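Local coordinates for chitinase (Paenibacillus sp. FPU-7, PDB 5GZT), which probably hydrolyses the beta-1,4 linkages between N-acetylglucosamine units inside chitin and chitodextrin chains, acting as an endochitinase of glycosyl hydrolase family 18, at residues Y643-S646 and G647-L650; L866-E869 and T870-E873; P947-I950 and N951-L955; T1003-K1007 and Q1008-A1012; A1100-A1103 and K1104-L1108. One frame throughout, in Å; residues are numbered along the deposited sequence.

Contact 1. Residues Y643-S646 and G647-L650; sequences YAKS and GTPL
K645 folds back over T648, its methylene chain lying obliquely across the threonine side chain and reaching toward L650. CG touches first: K645 CG is 3.3 Å from T648 OG1. Further along, K645 CE comes within 3.1 Å of the carbonyl oxygen T648 O, and at the far end K645 NZ approaches L650 CD2 at 3.5 Å. The torsions explain the return. CG is wedged between the backbone N and the carbonyl carbon (chi1 70°), and the chain bends again at chi2, chi3 and chi4 instead of running out. The lysine is poorly ordered, however, so its close approaches, that of CE to T648 O included, are doubtful.

In the backbone, T648 N donates to K645 O at 3.2 Å, with a fairly straight N-H...O angle of 161°, although the nitrogen sits well above the carbonyl plane. This bond closes the loop from K645 to T648, and G647, with its positive phi of 81°, takes the third position. S646 at the corner has its polar partner outside the turn: its OG is hydrogen-bonded to D194. A644 CB meets L650 CD2 at 4.3 Å, a modest apolar touch between the two arms of the bend.

L650 also pairs through its backbone with T749, while Y643, just past the end of helix 633-642, stacks on Y639. The arrangement is a type II beta turn with glycine at its third position, reversing the chain at the protein surface between that helix and strand 653-654.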
loop_
_atom_site.group_PDB
_atom_site.type_symbol
_atom_site.label_atom_id
_atom_site.label_comp_id
_atom_site.label_asym_id
_atom_site.label_seq_id
_atom_site.Cartn_x
_atom_site.Cartn_y
_atom_site.Cartn_z
ATOM N N TYR B 643 2.094 6.201 8.679
ATOM C CA TYR B 643 1.175 7.257 8.964
ATOM C C TYR B 643 1.436 7.971 10.307
ATOM O O TYR B 643 0.573 8.720 10.770
ATOM C CB TYR B 643 -0.281 6.733 8.756
ATOM C CG TYR B 643 -0.528 6.609 7.274
ATOM C CD1 TYR B 643 -0.073 5.530 6.569
ATOM C CD2 TYR B 643 -1.133 7.653 6.556
ATOM C CE1 TYR B 643 -0.218 5.441 5.204
ATOM C CE2 TYR B 643 -1.301 7.600 5.156
ATOM C CZ TYR B 643 -0.888 6.500 4.465
ATOM O OH TYR B 643 -0.995 6.470 3.076
ATOM N N ALA B 644 2.605 7.756 10.924
ATOM C CA ALA B 644 2.920 8.389 12.184
ATOM C C ALA B 644 3.085 9.932 12.019
ATOM O O ALA B 644 3.741 10.408 11.092
ATOM C CB ALA B 644 4.207 7.810 12.743
ATOM N N LYS B 645 2.486 10.696 12.924
ATOM C CA LYS B 645 2.689 12.169 12.968
ATOM C C LYS B 645 4.177 12.538 13.157
ATOM O O LYS B 645 4.817 12.099 14.133
ATOM C CB LYS B 645 1.755 12.856 14.024
ATOM C CG LYS B 645 2.013 12.623 15.536
ATOM C CD LYS B 645 1.530 11.272 16.116
ATOM C CE LYS B 645 2.610 10.164 16.148
ATOM N NZ LYS B 645 2.130 8.783 15.836
ATOM N N SER B 646 4.746 13.284 12.196
ATOM C CA SER B 646 6.092 13.861 12.384
ATOM C C SER B 646 6.085 14.697 13.686
ATOM O O SER B 646 5.038 15.262 14.122
ATOM C CB SER B 646 6.582 14.704 11.187
ATOM O OG SER B 646 7.103 13.885 10.155
ATOM N N GLY B 647 7.232 14.666 14.356
ATOM C CA GLY B 647 7.377 15.300 15.663
ATOM C C GLY B 647 6.873 14.573 16.900
ATOM O O GLY B 647 7.208 15.024 17.992
ATOM N N THR B 648 6.063 13.500 16.763
ATOM C CA THR B 648 5.720 12.646 17.938
ATOM C C THR B 648 6.184 11.192 17.751
ATOM O O THR B 648 5.629 10.454 16.926
ATOM C CB THR B 648 4.231 12.647 18.298
ATOM O OG1 THR B 648 3.688 13.955 18.055
ATOM C CG2 THR B 648 4.044 12.211 19.791
ATOM N N PRO B 649 7.213 10.797 18.496
ATOM C CA PRO B 649 7.619 9.407 18.392
ATOM C C PRO B 649 6.527 8.461 18.962
ATOM O O PRO B 649 5.699 8.871 19.830
ATOM C CB PRO B 649 8.927 9.346 19.177
ATOM C CG PRO B 649 9.275 10.763 19.526
ATOM C CD PRO B 649 7.984 11.516 19.525
ATOM N N LEU B 650 6.509 7.256 18.398
ATOM C CA LEU B 650 5.608 6.227 18.827
ATOM C C LEU B 650 6.022 5.773 20.227
ATOM O O LEU B 650 7.191 5.631 20.530
ATOM C CB LEU B 650 5.627 5.080 17.819
ATOM C CG LEU B 650 5.179 5.426 16.400
ATOM C CD1 LEU B 650 5.497 4.342 15.350
ATOM C CD2 LEU B 650 3.692 5.710 16.436
#

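Contact 2. Residues L866-E869 and T870-E873; sequences LTPE and TREE
T867 and T870 serve each other's backbone amides, their side chains crossing at about a right angle. T870 N donates to T867 OG1 at 3.1 Å, and T867 N returns the favour to T870 OG1, also at 3.1 Å; both bonds are nearly straight. In each threonine the hydroxyl oxygen sits between the backbone N and the carbonyl carbon (chi1 64° and 52°), which turns it inward to the amide opposite. T867 OG1 also takes a weak bond from E869 N. This is a capping box at the N-terminus of helix 868-884, with T867 as N-cap.

Ordinary helical bonds follow, R871 N to T867 O, E872 N to P868 O and E873 N to E869 O.

The guanidinium of R871 lies over the backbone at the start of the helix. T867 C is centred under one face, 3.6 Å from the plane, and P868 N lies nearer the rim on that face. A water in the guanidinium plane joins R871 NH1 and L866 O, 2.9 Å from each. A second water links E873 OE1 with E869 O, the latter weakly.

E872 and E873 form salt bridges with K925 and K802. T870 OG1 is also bonded to A864 O. The chemistry implies a helix start whose T867 hydroxyl takes up two amides, one weakly, while T870 OG1 takes that of the N-cap residue; R871 NH1 is held by A865 O and by the water that also bonds L866 O.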
loop_
_atom_site.group_PDB
_atom_site.type_symbol
_atom_site.label_atom_id
_atom_site.label_comp_id
_atom_site.label_asym_id
_atom_site.label_seq_id
_atom_site.Cartn_x
_atom_site.Cartn_y
_atom_site.Cartn_z
ATOM N N LEU B 866 -24.433 19.964 41.361
ATOM C CA LEU B 866 -24.107 21.324 40.947
ATOM C C LEU B 866 -23.314 22.152 41.921
ATOM O O LEU B 866 -22.388 22.740 41.525
ATOM C CB LEU B 866 -25.394 22.017 40.466
ATOM C CG LEU B 866 -25.301 23.180 39.504
ATOM C CD1 LEU B 866 -24.776 22.767 38.163
ATOM C CD2 LEU B 866 -26.693 23.896 39.420
ATOM N N THR B 867 -23.524 22.090 43.219
ATOM C CA THR B 867 -22.830 22.994 44.125
ATOM C C THR B 867 -22.407 22.183 45.331
ATOM O O THR B 867 -22.898 21.112 45.530
ATOM C CB THR B 867 -23.757 24.082 44.649
ATOM O OG1 THR B 867 -24.795 23.482 45.429
ATOM C CG2 THR B 867 -24.409 24.843 43.467
ATOM N N PRO B 868 -21.503 22.716 46.157
ATOM C CA PRO B 868 -21.190 21.976 47.370
ATOM C C PRO B 868 -22.419 21.655 48.216
ATOM O O PRO B 868 -22.482 20.576 48.851
ATOM C CB PRO B 868 -20.182 22.901 48.111
ATOM C CG PRO B 868 -19.560 23.716 47.002
ATOM C CD PRO B 868 -20.665 23.926 45.996
ATOM N N GLU B 869 -23.424 22.530 48.163
ATOM C CA GLU B 869 -24.563 22.396 49.036
ATOM C C GLU B 869 -25.448 21.279 48.549
ATOM O O GLU B 869 -25.954 20.552 49.334
ATOM C CB GLU B 869 -25.400 23.715 49.095
ATOM C CG GLU B 869 -24.714 24.811 49.883
ATOM C CD GLU B 869 -23.709 25.678 49.074
ATOM O OE1 GLU B 869 -23.410 25.441 47.863
ATOM O OE2 GLU B 869 -23.212 26.643 49.698
ATOM N N THR B 870 -25.666 21.178 47.260
ATOM C CA THR B 870 -26.576 20.107 46.760
ATOM C C THR B 870 -25.920 18.729 46.900
ATOM O O THR B 870 -26.598 17.720 47.188
ATOM C CB THR B 870 -26.993 20.356 45.333
ATOM O OG1 THR B 870 -25.853 20.566 44.514
ATOM C CG2 THR B 870 -27.854 21.638 45.252
ATOM N N ARG B 871 -24.608 18.684 46.726
ATOM C CA ARG B 871 -23.839 17.408 46.841
ATOM C C ARG B 871 -23.939 16.890 48.277
ATOM O O ARG B 871 -24.266 15.736 48.518
ATOM C CB ARG B 871 -22.353 17.648 46.431
ATOM C CG ARG B 871 -22.262 17.978 44.977
ATOM C CD ARG B 871 -20.913 17.913 44.374
ATOM N NE ARG B 871 -20.046 19.004 44.746
ATOM C CZ ARG B 871 -19.779 20.112 44.040
ATOM N NH1 ARG B 871 -20.330 20.365 42.922
ATOM N NH2 ARG B 871 -18.875 20.981 44.504
ATOM N N GLU B 872 -23.720 17.803 49.212
ATOM C CA GLU B 872 -23.873 17.583 50.615
ATOM C C GLU B 872 -25.250 17.029 50.973
ATOM O O GLU B 872 -25.376 15.983 51.650
ATOM C CB GLU B 872 -23.548 18.906 51.365
ATOM C CG GLU B 872 -23.791 18.878 52.868
ATOM C CD GLU B 872 -22.648 18.207 53.596
ATOM O OE1 GLU B 872 -21.550 18.076 52.948
ATOM O OE2 GLU B 872 -22.871 17.849 54.794
ATOM N N GLU B 873 -26.280 17.696 50.488
ATOM C CA GLU B 873 -27.608 17.247 50.784
ATOM C C GLU B 873 -27.924 15.841 50.193
ATOM O O GLU B 873 -28.494 14.964 50.877
ATOM C CB GLU B 873 -28.598 18.273 50.214
ATOM C CG GLU B 873 -29.994 17.935 50.589
ATOM C CD GLU B 873 -31.009 18.950 50.059
ATOM O OE1 GLU B 873 -30.701 19.747 49.107
ATOM O OE2 GLU B 873 -32.118 18.886 50.657
HETATM O O HOH W 1 -19.568 22.431 41.028
HETATM O O HOH W 2 -28.770 21.656 48.979
#

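Contact 3. Residues P947-I950 and N951-L955; sequences PIYI and NSVEL
Y949 and V953 make the main apolar touch, one valine methyl resting on the aromatic ring. V953 CG2 stands 4.2 Å from the ring centroid of Y949, over the face but displaced toward the rim, a CH-pi contact that comes closest at Y949 CZ (3.8 Å). With CG anti to the backbone N (chi1 -176°), the tyrosine ring is carried forward, toward V953 four residues on. L955 adds two leucine methyls: CD1 is 4.1 Å from I950 CG2, and CD2 approaches the tyrosine ring more loosely.

The polar contacts wind the helix down. N951 N donates to P947 O at 3.1 Å and more weakly to I948 O, whereas S952 N turns to Y949 O (2.9 Å), a shortened last step. S952 OG donates to I948 O at 2.7 Å, from well above that carbonyl plane, so the serine side chain helps close the final turn. A water accepts from L955 N and probably donates to I950 O.

E954 is at the N-cap position of helix 955-958, its carboxylate salt-bridged to K957. Nearby, Y949 and V953 pack on F915 of helix 911-933, Y949 also reaches strand 938-943, and I950 and L955 face Y1005 of helix 998-1007.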
loop_
_atom_site.group_PDB
_atom_site.type_symbol
_atom_site.label_atom_id
_atom_site.label_comp_id
_atom_site.label_asym_id
_atom_site.label_seq_id
_atom_site.Cartn_x
_atom_site.Cartn_y
_atom_site.Cartn_z
ATOM N N PRO B 947 -17.561 5.863 23.484
ATOM C CA PRO B 947 -16.535 6.872 23.688
ATOM C C PRO B 947 -17.132 8.165 24.258
ATOM O O PRO B 947 -16.444 8.885 24.935
ATOM C CB PRO B 947 -15.923 7.097 22.280
ATOM C CG PRO B 947 -16.212 5.776 21.570
ATOM C CD PRO B 947 -17.446 5.160 22.208
ATOM N N ILE B 948 -18.378 8.472 23.993
ATOM C CA ILE B 948 -18.946 9.712 24.530
ATOM C C ILE B 948 -19.016 9.683 26.066
ATOM O O ILE B 948 -18.667 10.683 26.744
ATOM C CB ILE B 948 -20.306 10.063 23.901
ATOM C CG1 ILE B 948 -20.683 11.495 24.292
ATOM C CG2 ILE B 948 -21.370 9.062 24.210
ATOM C CD1 ILE B 948 -21.903 12.040 23.598
ATOM N N TYR B 949 -19.324 8.520 26.580
ATOM C CA TYR B 949 -19.303 8.274 28.074
ATOM C C TYR B 949 -17.928 8.524 28.621
ATOM O O TYR B 949 -17.731 9.340 29.558
ATOM C CB TYR B 949 -19.828 6.872 28.485
ATOM C CG TYR B 949 -19.851 6.780 29.986
ATOM C CD1 TYR B 949 -20.979 7.228 30.733
ATOM C CD2 TYR B 949 -18.782 6.335 30.676
ATOM C CE1 TYR B 949 -20.990 7.178 32.143
ATOM C CE2 TYR B 949 -18.759 6.300 32.109
ATOM C CZ TYR B 949 -19.866 6.736 32.825
ATOM O OH TYR B 949 -19.870 6.676 34.186
ATOM N N ILE B 950 -16.941 7.932 27.973
ATOM C CA ILE B 950 -15.556 8.068 28.421
ATOM C C ILE B 950 -15.067 9.548 28.449
ATOM O O ILE B 950 -14.298 10.033 29.325
ATOM C CB ILE B 950 -14.686 7.130 27.538
ATOM C CG1 ILE B 950 -14.961 5.667 27.883
ATOM C CG2 ILE B 950 -13.221 7.394 27.794
ATOM C CD1 ILE B 950 -14.346 4.673 26.939
ATOM N N ASN B 951 -15.585 10.303 27.496
ATOM C CA ASN B 951 -15.236 11.673 27.361
ATOM C C ASN B 951 -16.041 12.576 28.268
ATOM O O ASN B 951 -15.698 13.746 28.385
ATOM C CB ASN B 951 -15.526 12.092 25.923
ATOM C CG ASN B 951 -14.744 13.293 25.532
ATOM O OD1 ASN B 951 -13.540 13.224 25.444
ATOM N ND2 ASN B 951 -15.426 14.415 25.328
ATOM N N SER B 952 -17.128 12.057 28.821
ATOM C CA SER B 952 -18.076 12.821 29.617
ATOM C C SER B 952 -17.806 12.656 31.124
ATOM O O SER B 952 -18.454 13.324 31.907
ATOM C CB SER B 952 -19.480 12.355 29.325
ATOM O OG SER B 952 -19.923 12.681 28.045
ATOM N N VAL B 953 -16.799 11.838 31.490
ATOM C CA VAL B 953 -16.472 11.490 32.873
ATOM C C VAL B 953 -14.965 11.509 33.043
ATOM O O VAL B 953 -14.258 11.207 32.137
ATOM C CB VAL B 953 -17.075 10.126 33.126
ATOM C CG1 VAL B 953 -16.583 9.521 34.388
ATOM C CG2 VAL B 953 -18.573 10.270 33.209
ATOM N N GLU B 954 -14.465 11.877 34.187
ATOM C CA GLU B 954 -13.047 11.915 34.428
ATOM C C GLU B 954 -12.578 10.574 35.006
ATOM O O GLU B 954 -12.270 10.489 36.174
ATOM C CB GLU B 954 -12.678 13.052 35.338
ATOM C CG GLU B 954 -13.318 14.348 34.876
ATOM C CD GLU B 954 -12.856 15.554 35.678
ATOM O OE1 GLU B 954 -13.204 15.735 36.900
ATOM O OE2 GLU B 954 -12.120 16.342 35.074
ATOM N N LEU B 955 -12.511 9.552 34.152
ATOM C CA LEU B 955 -12.136 8.236 34.625
ATOM C C LEU B 955 -10.872 8.196 35.419
ATOM O O LEU B 955 -10.819 7.547 36.528
ATOM C CB LEU B 955 -12.103 7.185 33.517
ATOM C CG LEU B 955 -13.405 6.909 32.808
ATOM C CD1 LEU B 955 -13.157 5.950 31.668
ATOM C CD2 LEU B 955 -14.540 6.394 33.667
HETATM O O HOH W 3 -12.134 9.588 30.989
#

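Contact 4. Residues T1003-K1007 and Q1008-A1012; sequences TAYRK and QGVPA
A1004 meets Q1008 one turn on: Q1008 N donates to A1004 O at 3.2 Å, with a weaker share going to Y1005 O. The glutamine chain bends at chi2 (-69°), and its amide comes back over the same turn, where a water donates to A1004 O and accepts from Q1008 NE2 at 3.0 Å.

Y1005 O is the main receiver at the helix end. V1010 N donates to it at 3.2 Å, reaching back five positions, and V1010 CB and CG2 lean on the same oxygen, each 3.5 Å away. V1010 CG2 also approaches the tyrosine ring obliquely, at 4.5 Å from Y1005 CD2. The phenol oxygen has its partners beyond the turn, in A944 O and S943 OG.

R1006 O accepts from G1009 N at 2.9 Å, the nitrogen standing far above the carbonyl plane. With the V1010 bond, this makes a Schellman motif at the C-terminus of helix 998-1007; G1009 has phi 108°, a backbone conformation suited to a residue without a side chain. A second water donates to both R1006 O and V1010 O, stitching the last turn to the outgoing chain. The R1006 side chain lies alongside that chain, CG at 3.4 Å from V1010 O and CD at 4.2 Å from A1012 CB. Its guanidinium is held by L1002 O at NE and by Q1106 and Y1102 at the two terminal nitrogens.

K1007 directs its NZ to T654 O, a weak bond.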
loop_
_atom_site.group_PDB
_atom_site.type_symbol
_atom_site.label_atom_id
_atom_site.label_comp_id
_atom_site.label_asym_id
_atom_site.label_seq_id
_atom_site.Cartn_x
_atom_site.Cartn_y
_atom_site.Cartn_z
ATOM N N THR B 1003 -10.118 -2.217 27.724
ATOM C CA THR B 1003 -8.842 -1.626 27.379
ATOM C C THR B 1003 -8.869 -0.125 27.364
ATOM O O THR B 1003 -7.912 0.517 27.868
ATOM C CB THR B 1003 -8.336 -2.184 26.009
ATOM O OG1 THR B 1003 -8.179 -3.584 26.166
ATOM C CG2 THR B 1003 -7.033 -1.604 25.568
ATOM N N ALA B 1004 -9.883 0.479 26.743
ATOM C CA ALA B 1004 -9.985 1.896 26.707
ATOM C C ALA B 1004 -10.112 2.468 28.097
ATOM O O ALA B 1004 -9.559 3.493 28.369
ATOM C CB ALA B 1004 -11.176 2.339 25.902
ATOM N N TYR B 1005 -10.819 1.823 29.000
ATOM C CA TYR B 1005 -10.814 2.338 30.413
ATOM C C TYR B 1005 -9.399 2.338 31.016
ATOM O O TYR B 1005 -8.919 3.304 31.714
ATOM C CB TYR B 1005 -11.746 1.507 31.308
ATOM C CG TYR B 1005 -13.189 1.954 31.325
ATOM C CD1 TYR B 1005 -13.986 1.913 30.182
ATOM C CD2 TYR B 1005 -13.786 2.349 32.514
ATOM C CE1 TYR B 1005 -15.324 2.330 30.201
ATOM C CE2 TYR B 1005 -15.125 2.763 32.539
ATOM C CZ TYR B 1005 -15.879 2.760 31.425
ATOM O OH TYR B 1005 -17.201 3.128 31.546
ATOM N N ARG B 1006 -8.680 1.274 30.717
ATOM C CA ARG B 1006 -7.314 1.163 31.217
ATOM C C ARG B 1006 -6.397 2.172 30.596
ATOM O O ARG B 1006 -5.516 2.692 31.318
ATOM C CB ARG B 1006 -6.753 -0.286 31.090
ATOM C CG ARG B 1006 -7.283 -1.200 32.218
ATOM C CD ARG B 1006 -7.010 -2.703 31.955
ATOM N NE ARG B 1006 -7.840 -3.178 30.872
ATOM C CZ ARG B 1006 -7.786 -4.430 30.394
ATOM N NH1 ARG B 1006 -6.971 -5.352 30.939
ATOM N NH2 ARG B 1006 -8.571 -4.779 29.385
ATOM N N LYS B 1007 -6.597 2.466 29.308
ATOM C CA LYS B 1007 -5.769 3.503 28.672
ATOM C C LYS B 1007 -6.051 4.918 29.199
ATOM O O LYS B 1007 -5.173 5.750 29.150
ATOM C CB LYS B 1007 -5.898 3.549 27.155
ATOM C CG LYS B 1007 -5.520 2.274 26.399
ATOM C CD LYS B 1007 -4.082 1.854 26.549
ATOM C CE LYS B 1007 -3.776 0.758 25.515
ATOM N NZ LYS B 1007 -2.563 -0.015 25.941
ATOM N N GLN B 1008 -7.212 5.128 29.831
ATOM C CA GLN B 1008 -7.463 6.349 30.572
ATOM C C GLN B 1008 -6.832 6.401 31.937
ATOM O O GLN B 1008 -6.884 7.418 32.560
ATOM C CB GLN B 1008 -8.979 6.574 30.772
ATOM C CG GLN B 1008 -9.820 6.755 29.566
ATOM C CD GLN B 1008 -9.503 8.080 28.897
ATOM O OE1 GLN B 1008 -9.781 9.151 29.414
ATOM N NE2 GLN B 1008 -8.879 7.988 27.747
ATOM N N GLY B 1009 -6.270 5.291 32.404
ATOM C CA GLY B 1009 -5.531 5.156 33.641
ATOM C C GLY B 1009 -6.270 4.371 34.729
ATOM O O GLY B 1009 -5.739 4.187 35.813
ATOM N N VAL B 1010 -7.404 3.809 34.442
ATOM C CA VAL B 1010 -8.138 3.106 35.514
ATOM C C VAL B 1010 -7.436 1.780 35.772
ATOM O O VAL B 1010 -7.183 1.018 34.823
ATOM C CB VAL B 1010 -9.570 2.838 35.141
ATOM C CG1 VAL B 1010 -10.308 2.050 36.187
ATOM C CG2 VAL B 1010 -10.349 4.119 34.813
ATOM N N PRO B 1011 -7.155 1.472 37.024
ATOM C CA PRO B 1011 -6.533 0.160 37.344
ATOM C C PRO B 1011 -7.473 -0.962 37.010
ATOM O O PRO B 1011 -8.720 -0.810 37.137
ATOM C CB PRO B 1011 -6.274 0.222 38.847
ATOM C CG PRO B 1011 -7.022 1.438 39.363
ATOM C CD PRO B 1011 -7.387 2.314 38.214
ATOM N N ALA B 1012 -6.890 -2.048 36.490
ATOM C CA ALA B 1012 -7.627 -3.298 36.215
ATOM C C ALA B 1012 -8.485 -3.747 37.399
ATOM O O ALA B 1012 -9.610 -4.167 37.234
ATOM C CB ALA B 1012 -6.645 -4.410 35.817
HETATM O O HOH W 4 -8.985 5.318 26.394
HETATM O O HOH W 5 -4.699 1.538 33.626
#

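Contact 5. Residues A1100-A1103 and K1104-L1108; sequences AEYA and KNQGL
A1103 and L1108 close the helix end: A1103 CB lies 4.2 Å from L1108 CB, and L1108 CD1 reaches back over A1103 CA. A1103 O accepts from L1108 N at 3.0 Å, the nitrogen lying in the carbonyl plane, and a water donates to it and to L1108 O, bridging the helix to the chain that leaves it.

Y1102 is covered by Q1106. Q1106 CG sits over the centre of one ring face, 3.5 Å from the centroid and only 11° off the normal, a close CH-pi contact. The glutamine's bend at chi2 (-68°) lays its amide almost parallel to the ring, the planes 17° apart. Both polar ends are tied down beyond the turn: Y1102 OH to D999 and R1006, Q1106 OE1 to R1006, and Q1106 NE2 to V656 O. L1108 CD1 adds an apolar touch at 4.1 Å from Y1102 CD2.

K1104 runs its methylenes along the previous turn, CD at 3.5 Å from A1100 O, while K1104 N donates to that same oxygen. Its NZ goes on to a salt bridge with E1131 of helix 1123-1133. Nearby, N1105 ND2 lies 3.3 Å from E1101 CG.

G1107, with positive phi, turns the chain out of helix 1093-1106 toward strand 1110-1114: a Schellman motif at the C-terminal end of a helix in the family 18 TIM barrel.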
loop_
_atom_site.group_PDB
_atom_site.type_symbol
_atom_site.label_atom_id
_atom_site.label_comp_id
_atom_site.label_asym_id
_atom_site.label_seq_id
_atom_site.Cartn_x
_atom_site.Cartn_y
_atom_site.Cartn_z
ATOM N N ALA B 1100 -15.794 -14.272 32.388
ATOM C CA ALA B 1100 -15.242 -14.611 33.654
ATOM C C ALA B 1100 -13.735 -14.963 33.586
ATOM O O ALA B 1100 -12.899 -14.544 34.421
ATOM C CB ALA B 1100 -16.017 -15.738 34.264
ATOM N N GLU B 1101 -13.389 -15.679 32.513
ATOM C CA GLU B 1101 -12.030 -15.984 32.211
ATOM C C GLU B 1101 -11.237 -14.739 31.894
ATOM O O GLU B 1101 -10.132 -14.631 32.358
ATOM C CB GLU B 1101 -11.957 -16.959 31.012
ATOM C CG GLU B 1101 -10.527 -17.353 30.662
ATOM C CD GLU B 1101 -10.490 -18.478 29.635
ATOM O OE1 GLU B 1101 -9.936 -19.532 29.915
ATOM O OE2 GLU B 1101 -11.050 -18.277 28.596
ATOM N N TYR B 1102 -11.821 -13.835 31.106
ATOM C CA TYR B 1102 -11.260 -12.536 30.824
ATOM C C TYR B 1102 -10.978 -11.792 32.124
ATOM O O TYR B 1102 -9.885 -11.336 32.348
ATOM C CB TYR B 1102 -12.193 -11.741 29.886
ATOM C CG TYR B 1102 -11.569 -10.461 29.346
ATOM C CD1 TYR B 1102 -10.742 -10.486 28.199
ATOM C CD2 TYR B 1102 -11.727 -9.244 29.996
ATOM C CE1 TYR B 1102 -10.148 -9.311 27.764
ATOM C CE2 TYR B 1102 -11.172 -8.081 29.532
ATOM C CZ TYR B 1102 -10.372 -8.109 28.423
ATOM O OH TYR B 1102 -9.710 -6.971 28.008
ATOM N N ALA B 1103 -11.962 -11.715 33.035
ATOM C CA ALA B 1103 -11.759 -11.086 34.366
ATOM C C ALA B 1103 -10.551 -11.631 35.118
ATOM O O ALA B 1103 -9.714 -10.877 35.616
ATOM C CB ALA B 1103 -13.010 -11.239 35.187
ATOM N N LYS B 1104 -10.442 -12.936 35.194
ATOM C CA LYS B 1104 -9.324 -13.586 35.890
ATOM C C LYS B 1104 -7.987 -13.304 35.216
ATOM O O LYS B 1104 -7.041 -12.943 35.905
ATOM C CB LYS B 1104 -9.514 -15.089 35.910
ATOM C CG LYS B 1104 -10.558 -15.550 36.907
ATOM C CD LYS B 1104 -11.206 -16.842 36.507
ATOM C CE LYS B 1104 -10.243 -17.977 36.586
ATOM N NZ LYS B 1104 -10.886 -19.249 36.162
ATOM N N ASN B 1105 -7.942 -13.411 33.885
ATOM C CA ASN B 1105 -6.678 -13.270 33.154
ATOM C C ASN B 1105 -6.237 -11.853 33.039
ATOM O O ASN B 1105 -5.050 -11.620 32.821
ATOM C CB ASN B 1105 -6.814 -13.823 31.722
ATOM C CG ASN B 1105 -6.969 -15.358 31.713
ATOM O OD1 ASN B 1105 -6.510 -16.022 32.602
ATOM N ND2 ASN B 1105 -7.573 -15.889 30.682
ATOM N N GLN B 1106 -7.177 -10.893 33.119
ATOM C CA GLN B 1106 -6.821 -9.475 32.978
ATOM C C GLN B 1106 -6.630 -8.765 34.304
ATOM O O GLN B 1106 -6.263 -7.577 34.342
ATOM C CB GLN B 1106 -7.923 -8.785 32.194
ATOM C CG GLN B 1106 -8.052 -9.261 30.775
ATOM C CD GLN B 1106 -6.872 -8.876 29.943
ATOM O OE1 GLN B 1106 -6.472 -7.704 29.848
ATOM N NE2 GLN B 1106 -6.319 -9.847 29.336
ATOM N N GLY B 1107 -6.879 -9.459 35.416
ATOM C CA GLY B 1107 -6.715 -8.813 36.728
ATOM C C GLY B 1107 -7.843 -7.880 37.090
ATOM O O GLY B 1107 -7.642 -6.938 37.848
ATOM N N LEU B 1108 -9.006 -8.162 36.594
ATOM C CA LEU B 1108 -10.189 -7.385 36.912
ATOM C C LEU B 1108 -10.711 -7.687 38.331
ATOM O O LEU B 1108 -10.354 -8.717 38.952
ATOM C CB LEU B 1108 -11.289 -7.501 35.889
ATOM C CG LEU B 1108 -10.910 -7.324 34.422
ATOM C CD1 LEU B 1108 -12.158 -7.390 33.585
ATOM C CD2 LEU B 1108 -10.129 -6.051 34.153
HETATM O O HOH W 6 -8.971 -11.102 38.717
#

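In the fold
Contacts 2 to 5 all belong to the second family 18 catalytic domain, each at a helix end: contact 2 at a start, contacts 3, 4 and 5 at ends. Contact 4 is the middle member. It packs on contact 3, with Y949 CE2 3.6 Å from Y1005 OH, and L955 meets both Y1005 and V1010. On the other side it probably hydrogen-bonds to contact 5, R1006 NH1 lying 2.6 Å from Q1106 OE1. Contact 2 stands apart, its centre 22 Å from that of contact 3. Contact 1 is a surface turn after helix 633-642, about 12 Å from contact 4 between nearest atoms. A formic acid molecule, probably from the crystallisation liquor, lies about 4 Å from G1009.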